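Long-range contacts in genome polyprotein (Chicken sicinivirus JSY, PDB 6QWT), which supplies, as the C-terminal 3Dpol part of the polyprotein, the RNA-dependent RNA polymerase that copies the viral RNA genome: residues A48-V53 against A168-R173; Q140-C145 against I183-M188; A431-Y436 against I457-L462. All blocks are in the same frame, centred on the assembly; numbering follows the deposited sequence.

Overall arrangement
Starting at the N terminus, the chain first meets 48-53, which waits 115 residues for its partner 168-173; contact 1 closes this long loop by seating the turn before strand 174-177 on helix 50-54. Before it closes, the helix carrying 140-145 has already gone by; contact 2 joins that helix, 136-147, to helix 180-189 only after contact 1 is complete, so contacts 1 and 2 cross. Both lie in the fingers, with centres 35 Å apart. The chain then builds the palm and reaches the C-terminal thumb, where contact 3 follows in series and joins the starts of helices 433-449 and 459-469. Contacts 2 and 3 lie on opposite sides of the chain's centre.

Contact 1: residues A48-V53 against A168-R173; sequences ADVDQV and AAAKTR
Ala170 is at the centre of this contact: its methyl group points at the start of helix 50-54 and is met there by Ala48, Val50 and Val53. Ala48 CB lies 4.0 Å from Ala170 CB, and Val50 CB approaches the same methyl to 4.1 Å. Val53 CG2 is a little farther, 4.3 Å from Ala170 CB. Val53 also leans on the backbone. Its CG1, trans to the residue's own N (chi1 178°), reaches 3.4 Å from Ala170 O, with Ala169 O close by as well. Val50 also touches Thr172, the two side chains meeting at about a right angle with Val50 CG2 3.6 Å from Thr172 OG1. That hydroxyl has a weak hydrogen bond to Val38 O, so it keeps a polar partner while lying against a methyl.

This close packing involves no hydrogen bond between the two segments, and it thins out toward solvent at Lys171. Only the root of that lysine takes part, with CG 3.9 Å from Val53 CG1; beyond it the chain runs out extended to an exposed end. Ala48 lies at the margin too, while Asp49 turns outward to a salt bridge with Arg41 and a weak capping bond from Asp51 N.

A Schellman motif at the end of helix 164-168 turns the chain at Ala170, where phi is positive (60°), and an inverse gamma turn centred on Lys171 follows. The sequence leading into strand 174-177 is consistent with motif F of picornaviral polymerases, seated here against the N-terminal part of the fingers.

Contact 2: residues Q140-C145 against I183-M188; sequences QEIEAC and IIAGRM
Ile142 reaches from helix 136-147 to helix 180-189 and meets Ile184, Ala185 and Met188 there. Its CB is turned toward the other helix, and the side chain divides there. The CG2 branch is trans to the backbone N and runs in between the partners: it has Met188 SD at 4.0 Å, with Ile184 CG2 and Ala185 N also close by. The other branch passes through CG1, which lies beside the backbone N (chi1 -58°), and continues nearly extended to CD1. This terminal methyl touches both branches of Ile184, 3.7 Å from Ile184 CD1 and equally far from Ile184 CG2.

The helices belong to the fingers of the polymerase. Their short segments cross at -55° with axes 8.9 Å apart, consistent with the -50° class of ridges-into-grooves packing. The i, i+4 pairs Ile184/Met188 and Ile142/Leu146 would be the ridges of that class.

Where the backbones come nearest, at Ile142 and Ala185, Cys145 packs on the alanine methyl, and both residues of this pair are buried. Cys145 SG is 4.0 Å from Ala185 CB, with Cys145 CB scarcely farther from the same methyl. Helix 91-96 covers one flank, with Met91 touching both Ile142 and Met188 and Ile95 touching Ile184.

Contact 3: residues A431-Y436 against I457-L462; sequences AGPNNY and IPYEVL
Pro433 sits on the face of the Tyr459 ring, at the facing N-terminal ends of two thumb helices, 433-449 and 459-469. The thumb of picornaviral polymerases is a largely helical C-terminal domain, and here one helix start is fitted to the next by shape. The phenol ring of Tyr459 offers a broad face and the proline supplies the bump: Pro433 CB sits 3.7 Å from the ring centroid, only 7° off the normal, a CH-pi contact almost over the centre. Pro433 CD continues the cover toward the far end of the ring, 3.6 Å from Tyr459 OH, while Gly432 C lies 4.0 Å from Tyr459 CE1. Gly432 is the N-cap of its helix, and its backbone angles call for a glycine.

Tyr436, one turn further on, is the larger bump, and it enters a hollow lined by Ile457, Tyr459 and Leu462. With CG trans to the backbone N (chi1 178°), its ring extends across the gap between the helices. Tyr436 CD2 lies 4.0 Å from Tyr459 CB and near the plane of the Tyr459 ring, at its edge. Farther out, Leu462 CD1 packs against the phenol end, 3.6 Å from Tyr436 OH. Cys425 of helix 417-428, with His429 and Phe456, also touches this buried tyrosine, and His429 touches Tyr459 and Leu462 as well.

At the far end of the ring the hydroxyl finds a polar partner: Tyr436 OH donates to Ile457 O at 2.6 Å, in the carbonyl plane and on a lone pair, with a C=O...O angle of 144°.

Contact 1: residues A48-V53 against A168-R173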
loop_
_atom_site.group_PDB
_atom_site.type_symbol
_atom_site.label_atom_id
_atom_site.label_comp_id
_atom_site.label_asym_id
_atom_site.label_seq_id
_atom_site.Cartn_x
_atom_site.Cartn_y
_atom_site.Cartn_z
ATOM N N ALA A 48 -10.870 21.603 -13.746
ATOM C CA ALA A 48 -11.706 20.950 -12.752
ATOM C C ALA A 48 -11.363 21.433 -11.346
ATOM O O ALA A 48 -10.372 22.132 -11.114
ATOM C CB ALA A 48 -11.553 19.428 -12.843
ATOM N N ASP A 49 -12.212 21.043 -10.400
ATOM C CA ASP A 49 -12.028 21.334 -8.984
ATOM C C ASP A 49 -11.463 20.087 -8.317
ATOM O O ASP A 49 -12.125 19.043 -8.288
ATOM C CB ASP A 49 -13.355 21.747 -8.347
ATOM C CG ASP A 49 -13.208 22.215 -6.911
ATOM O OD1 ASP A 49 -12.097 22.118 -6.353
ATOM O OD2 ASP A 49 -14.215 22.682 -6.339
ATOM N N VAL A 50 -10.243 20.198 -7.781
ATOM C CA VAL A 50 -9.543 19.013 -7.295
ATOM C C VAL A 50 -10.228 18.444 -6.054
ATOM O O VAL A 50 -10.336 17.221 -5.897
ATOM C CB VAL A 50 -8.054 19.331 -7.045
ATOM C CG1 VAL A 50 -7.886 20.429 -6.002
ATOM C CG2 VAL A 50 -7.302 18.074 -6.636
ATOM N N ASP A 51 -10.719 19.311 -5.159
ATOM C CA ASP A 51 -11.432 18.819 -3.984
ATOM C C ASP A 51 -12.679 18.037 -4.379
ATOM O O ASP A 51 -13.087 17.115 -3.665
ATOM C CB ASP A 51 -11.802 19.981 -3.059
ATOM C CG ASP A 51 -10.608 20.526 -2.296
ATOM O OD1 ASP A 51 -10.808 21.373 -1.400
ATOM O OD2 ASP A 51 -9.468 20.112 -2.595
ATOM N N GLN A 52 -13.289 18.384 -5.513
ATOM C CA GLN A 52 -14.447 17.650 -6.008
ATOM C C GLN A 52 -14.028 16.340 -6.673
ATOM O O GLN A 52 -14.614 15.283 -6.409
ATOM C CB GLN A 52 -15.237 18.530 -6.981
ATOM C CG GLN A 52 -16.636 18.032 -7.301
ATOM C CD GLN A 52 -16.651 17.020 -8.431
ATOM O OE1 GLN A 52 -15.922 17.161 -9.417
ATOM N NE2 GLN A 52 -17.477 15.989 -8.291
ATOM N N VAL A 53 -13.007 16.391 -7.530
ATOM C CA VAL A 53 -12.576 15.188 -8.239
ATOM C C VAL A 53 -11.961 14.180 -7.273
ATOM O O VAL A 53 -12.185 12.971 -7.396
ATOM C CB VAL A 53 -11.600 15.556 -9.372
ATOM C CG1 VAL A 53 -11.113 14.300 -10.086
ATOM C CG2 VAL A 53 -12.265 16.515 -10.355
ATOM N N ALA A 168 -4.366 17.082 -15.851
ATOM C CA ALA A 168 -5.371 17.883 -16.545
ATOM C C ALA A 168 -6.778 17.599 -16.034
ATOM O O ALA A 168 -7.642 18.479 -16.085
ATOM C CB ALA A 168 -5.291 17.627 -18.050
ATOM N N ALA A 169 -7.029 16.388 -15.544
ATOM C CA ALA A 169 -8.328 16.027 -14.995
ATOM C C ALA A 169 -8.431 16.257 -13.490
ATOM O O ALA A 169 -9.493 16.000 -12.914
ATOM C CB ALA A 169 -8.647 14.560 -15.316
ATOM N N ALA A 170 -7.358 16.729 -12.848
ATOM C CA ALA A 170 -7.311 16.962 -11.400
ATOM C C ALA A 170 -7.549 15.681 -10.603
ATOM O O ALA A 170 -8.050 15.723 -9.475
ATOM C CB ALA A 170 -8.302 18.051 -10.970
ATOM N N LYS A 171 -7.177 14.534 -11.174
ATOM C CA LYS A 171 -7.329 13.239 -10.506
ATOM C C LYS A 171 -6.111 13.000 -9.620
ATOM O O LYS A 171 -5.158 12.312 -9.989
ATOM C CB LYS A 171 -7.495 12.119 -11.524
ATOM C CG LYS A 171 -8.803 12.114 -12.283
ATOM C CD LYS A 171 -8.788 11.000 -13.315
ATOM C CE LYS A 171 -10.038 10.999 -14.177
ATOM N NZ LYS A 171 -9.965 9.937 -15.223
ATOM N N THR A 172 -6.151 13.572 -8.425
ATOM C CA THR A 172 -5.089 13.391 -7.448
ATOM C C THR A 172 -5.608 12.560 -6.283
ATOM O O THR A 172 -6.760 12.712 -5.862
ATOM C CB THR A 172 -4.559 14.740 -6.963
ATOM O OG1 THR A 172 -5.345 15.204 -5.860
ATOM C CG2 THR A 172 -4.633 15.743 -8.094
ATOM N N ARG A 173 -4.760 11.669 -5.782
ATOM C CA ARG A 173 -5.170 10.715 -4.768
ATOM C C ARG A 173 -5.160 11.359 -3.385
ATOM O O ARG A 173 -4.648 12.463 -3.178
ATOM C CB ARG A 173 -4.263 9.483 -4.790
ATOM C CG ARG A 173 -4.171 8.808 -6.151
ATOM C CD ARG A 173 -3.534 7.434 -6.044
ATOM N NE ARG A 173 -2.086 7.517 -5.876
ATOM C CZ ARG A 173 -1.349 6.577 -5.296
ATOM N NH1 ARG A 173 -1.925 5.481 -4.826
ATOM N NH2 ARG A 173 -0.034 6.735 -5.184
#

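Contact 2: residues Q140-C145 against I183-M188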
loop_
_atom_site.group_PDB
_atom_site.type_symbol
_atom_site.label_atom_id
_atom_site.label_comp_id
_atom_site.label_asym_id
_atom_site.label_seq_id
_atom_site.Cartn_x
_atom_site.Cartn_y
_atom_site.Cartn_z
ATOM N N GLN A 140 -1.589 7.307 28.113
ATOM C CA GLN A 140 -2.994 7.327 28.496
ATOM C C GLN A 140 -3.907 7.332 27.276
ATOM O O GLN A 140 -5.016 6.787 27.331
ATOM C CB GLN A 140 -3.258 8.541 29.384
ATOM C CG GLN A 140 -4.711 8.772 29.744
ATOM C CD GLN A 140 -4.929 10.136 30.364
ATOM O OE1 GLN A 140 -4.118 10.599 31.168
ATOM N NE2 GLN A 140 -6.022 10.791 29.990
ATOM N N GLU A 141 -3.466 7.937 26.173
ATOM C CA GLU A 141 -4.274 7.923 24.960
ATOM C C GLU A 141 -4.260 6.547 24.304
ATOM O O GLU A 141 -5.282 6.099 23.773
ATOM C CB GLU A 141 -3.781 8.994 23.986
ATOM C CG GLU A 141 -4.237 10.401 24.337
ATOM C CD GLU A 141 -5.748 10.529 24.375
ATOM O OE1 GLU A 141 -6.324 10.437 25.478
ATOM O OE2 GLU A 141 -6.359 10.717 23.302
ATOM N N ILE A 142 -3.110 5.867 24.327
ATOM C CA ILE A 142 -3.046 4.494 23.829
ATOM C C ILE A 142 -3.981 3.600 24.632
ATOM O O ILE A 142 -4.721 2.780 24.076
ATOM C CB ILE A 142 -1.598 3.971 23.874
ATOM C CG1 ILE A 142 -0.672 4.866 23.051
ATOM C CG2 ILE A 142 -1.533 2.520 23.390
ATOM C CD1 ILE A 142 0.796 4.619 23.317
ATOM N N GLU A 143 -3.961 3.752 25.958
ATOM C CA GLU A 143 -4.829 2.955 26.819
ATOM C C GLU A 143 -6.299 3.229 26.522
ATOM O O GLU A 143 -7.102 2.298 26.390
ATOM C CB GLU A 143 -4.508 3.244 28.286
ATOM C CG GLU A 143 -4.881 2.127 29.243
ATOM C CD GLU A 143 -3.998 0.908 29.083
ATOM O OE1 GLU A 143 -4.531 -0.221 29.080
ATOM O OE2 GLU A 143 -2.766 1.081 28.959
ATOM N N ALA A 144 -6.669 4.508 26.416
ATOM C CA ALA A 144 -8.053 4.860 26.109
ATOM C C ALA A 144 -8.472 4.348 24.741
ATOM O O ALA A 144 -9.643 4.005 24.537
ATOM C CB ALA A 144 -8.238 6.376 26.182
ATOM N N CYS A 145 -7.536 4.293 23.791
ATOM C CA CYS A 145 -7.858 3.773 22.467
ATOM C C CYS A 145 -8.132 2.276 22.507
ATOM O O CYS A 145 -8.976 1.779 21.752
ATOM C CB CYS A 145 -6.723 4.082 21.491
ATOM S SG CYS A 145 -7.129 3.728 19.771
ATOM N N ILE A 183 -2.159 4.115 16.211
ATOM C CA ILE A 183 -1.229 3.219 15.533
ATOM C C ILE A 183 -0.596 2.254 16.527
ATOM O O ILE A 183 -0.482 1.051 16.258
ATOM C CB ILE A 183 -0.173 4.037 14.770
ATOM C CG1 ILE A 183 -0.727 4.462 13.409
ATOM C CG2 ILE A 183 1.115 3.245 14.601
ATOM C CD1 ILE A 183 -0.158 5.758 12.902
ATOM N N ILE A 184 -0.193 2.755 17.696
ATOM C CA ILE A 184 0.433 1.896 18.696
ATOM C C ILE A 184 -0.572 0.890 19.247
ATOM O O ILE A 184 -0.242 -0.285 19.454
ATOM C CB ILE A 184 1.062 2.754 19.808
ATOM C CG1 ILE A 184 2.218 3.580 19.240
ATOM C CG2 ILE A 184 1.559 1.879 20.942
ATOM C CD1 ILE A 184 2.781 4.592 20.211
ATOM N N ALA A 185 -1.814 1.323 19.484
ATOM C CA ALA A 185 -2.849 0.385 19.908
ATOM C C ALA A 185 -3.095 -0.678 18.845
ATOM O O ALA A 185 -3.291 -1.856 19.165
ATOM C CB ALA A 185 -4.142 1.133 20.227
ATOM N N GLY A 186 -3.081 -0.281 17.570
ATOM C CA GLY A 186 -3.273 -1.248 16.502
ATOM C C GLY A 186 -2.116 -2.220 16.379
ATOM O O GLY A 186 -2.318 -3.411 16.129
ATOM N N ARG A 187 -0.886 -1.727 16.547
ATOM C CA ARG A 187 0.269 -2.614 16.548
ATOM C C ARG A 187 0.290 -3.515 17.774
ATOM O O ARG A 187 0.945 -4.561 17.749
ATOM C CB ARG A 187 1.566 -1.802 16.476
ATOM C CG ARG A 187 1.713 -0.983 15.207
ATOM C CD ARG A 187 2.974 -0.136 15.234
ATOM N NE ARG A 187 3.929 -0.574 14.222
ATOM C CZ ARG A 187 5.127 -1.082 14.493
ATOM N NH1 ARG A 187 5.529 -1.212 15.750
ATOM N NH2 ARG A 187 5.925 -1.460 13.505
ATOM N N MET A 188 -0.403 -3.137 18.845
ATOM C CA MET A 188 -0.520 -4.042 19.981
ATOM C C MET A 188 -1.499 -5.167 19.673
ATOM O O MET A 188 -1.162 -6.349 19.804
ATOM C CB MET A 188 -0.948 -3.268 21.230
ATOM C CG MET A 188 0.146 -2.385 21.813
ATOM S SD MET A 188 -0.455 -1.310 23.131
ATOM C CE MET A 188 -0.774 -2.505 24.430
#

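Contact 3: residues A431-Y436 against I457-L462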
loop_
_atom_site.group_PDB
_atom_site.type_symbol
_atom_site.label_atom_id
_atom_site.label_comp_id
_atom_site.label_asym_id
_atom_site.label_seq_id
_atom_site.Cartn_x
_atom_site.Cartn_y
_atom_site.Cartn_z
ATOM N N ALA A 431 17.479 -3.293 -15.458
ATOM C CA ALA A 431 17.157 -3.315 -16.879
ATOM C C ALA A 431 18.292 -3.854 -17.741
ATOM O O ALA A 431 18.111 -3.983 -18.955
ATOM C CB ALA A 431 16.783 -1.908 -17.357
ATOM N N GLY A 432 19.445 -4.166 -17.155
ATOM C CA GLY A 432 20.599 -4.578 -17.916
ATOM C C GLY A 432 21.698 -3.537 -17.864
ATOM O O GLY A 432 21.440 -2.341 -17.701
ATOM N N PRO A 433 22.953 -3.978 -18.011
ATOM C CA PRO A 433 24.078 -3.039 -17.849
ATOM C C PRO A 433 24.046 -1.859 -18.806
ATOM O O PRO A 433 24.395 -0.741 -18.408
ATOM C CB PRO A 433 25.309 -3.931 -18.086
ATOM C CG PRO A 433 24.789 -5.144 -18.799
ATOM C CD PRO A 433 23.408 -5.353 -18.270
ATOM N N ASN A 434 23.629 -2.063 -20.053
ATOM C CA ASN A 434 23.691 -0.987 -21.032
ATOM C C ASN A 434 22.411 -0.168 -21.106
ATOM O O ASN A 434 22.460 0.990 -21.533
ATOM C CB ASN A 434 24.039 -1.552 -22.412
ATOM C CG ASN A 434 25.472 -2.050 -22.482
ATOM O OD1 ASN A 434 26.406 -1.341 -22.101
ATOM N ND2 ASN A 434 25.652 -3.279 -22.947
ATOM N N ASN A 435 21.271 -0.730 -20.704
ATOM C CA ASN A 435 20.097 0.108 -20.493
ATOM C C ASN A 435 20.285 0.991 -19.269
ATOM O O ASN A 435 19.859 2.151 -19.258
ATOM C CB ASN A 435 18.848 -0.759 -20.359
ATOM C CG ASN A 435 18.537 -1.514 -21.631
ATOM O OD1 ASN A 435 18.436 -0.920 -22.704
ATOM N ND2 ASN A 435 18.399 -2.831 -21.524
ATOM N N TYR A 436 20.940 0.460 -18.234
ATOM C CA TYR A 436 21.327 1.280 -17.093
ATOM C C TYR A 436 22.266 2.398 -17.518
ATOM O O TYR A 436 22.105 3.550 -17.100
ATOM C CB TYR A 436 21.987 0.399 -16.033
ATOM C CG TYR A 436 22.492 1.131 -14.811
ATOM C CD1 TYR A 436 21.624 1.850 -13.996
ATOM C CD2 TYR A 436 23.837 1.093 -14.462
ATOM C CE1 TYR A 436 22.085 2.515 -12.872
ATOM C CE2 TYR A 436 24.305 1.757 -13.339
ATOM C CZ TYR A 436 23.423 2.465 -12.549
ATOM O OH TYR A 436 23.883 3.125 -11.428
ATOM N N ILE A 457 26.101 4.852 -8.931
ATOM C CA ILE A 457 26.651 3.596 -8.410
ATOM C C ILE A 457 27.045 2.704 -9.580
ATOM O O ILE A 457 26.220 2.474 -10.488
ATOM C CB ILE A 457 25.625 2.889 -7.510
ATOM C CG1 ILE A 457 25.112 3.846 -6.434
ATOM C CG2 ILE A 457 26.232 1.638 -6.882
ATOM C CD1 ILE A 457 23.898 3.326 -5.690
ATOM N N PRO A 458 28.274 2.190 -9.631
ATOM C CA PRO A 458 28.680 1.367 -10.777
ATOM C C PRO A 458 27.831 0.109 -10.879
ATOM O O PRO A 458 27.405 -0.462 -9.873
ATOM C CB PRO A 458 30.148 1.036 -10.482
ATOM C CG PRO A 458 30.582 2.055 -9.463
ATOM C CD PRO A 458 29.362 2.355 -8.653
ATOM N N TYR A 459 27.578 -0.310 -12.123
ATOM C CA TYR A 459 26.734 -1.481 -12.350
ATOM C C TYR A 459 27.293 -2.715 -11.652
ATOM O O TYR A 459 26.531 -3.540 -11.131
ATOM C CB TYR A 459 26.577 -1.747 -13.850
ATOM C CG TYR A 459 25.802 -3.015 -14.136
ATOM C CD1 TYR A 459 24.413 -3.006 -14.185
ATOM C CD2 TYR A 459 26.456 -4.227 -14.333
ATOM C CE1 TYR A 459 23.699 -4.164 -14.428
ATOM C CE2 TYR A 459 25.750 -5.388 -14.577
ATOM C CZ TYR A 459 24.373 -5.351 -14.624
ATOM O OH TYR A 459 23.667 -6.507 -14.870
ATOM N N GLU A 460 28.622 -2.863 -11.634
ATOM C CA GLU A 460 29.223 -4.041 -11.016
ATOM C C GLU A 460 28.924 -4.107 -9.525
ATOM O O GLU A 460 28.793 -5.204 -8.968
ATOM C CB GLU A 460 30.733 -4.050 -11.251
ATOM C CG GLU A 460 31.132 -4.525 -12.633
ATOM C CD GLU A 460 31.709 -3.412 -13.479
ATOM O OE1 GLU A 460 32.669 -3.682 -14.233
ATOM O OE2 GLU A 460 31.203 -2.271 -13.388
ATOM N N VAL A 461 28.819 -2.952 -8.867
ATOM C CA VAL A 461 28.467 -2.926 -7.450
ATOM C C VAL A 461 27.022 -3.369 -7.253
ATOM O O VAL A 461 26.716 -4.177 -6.368
ATOM C CB VAL A 461 28.708 -1.523 -6.863
ATOM C CG1 VAL A 461 28.076 -1.405 -5.478
ATOM C CG2 VAL A 461 30.198 -1.212 -6.809
ATOM N N LEU A 462 26.110 -2.844 -8.074
ATOM C CA LEU A 462 24.699 -3.172 -7.907
ATOM C C LEU A 462 24.426 -4.630 -8.249
ATOM O O LEU A 462 23.675 -5.309 -7.540
ATOM C CB LEU A 462 23.841 -2.243 -8.765
ATOM C CG LEU A 462 23.910 -0.768 -8.361
ATOM C CD1 LEU A 462 23.310 0.134 -9.433
ATOM C CD2 LEU A 462 23.229 -0.547 -7.016
#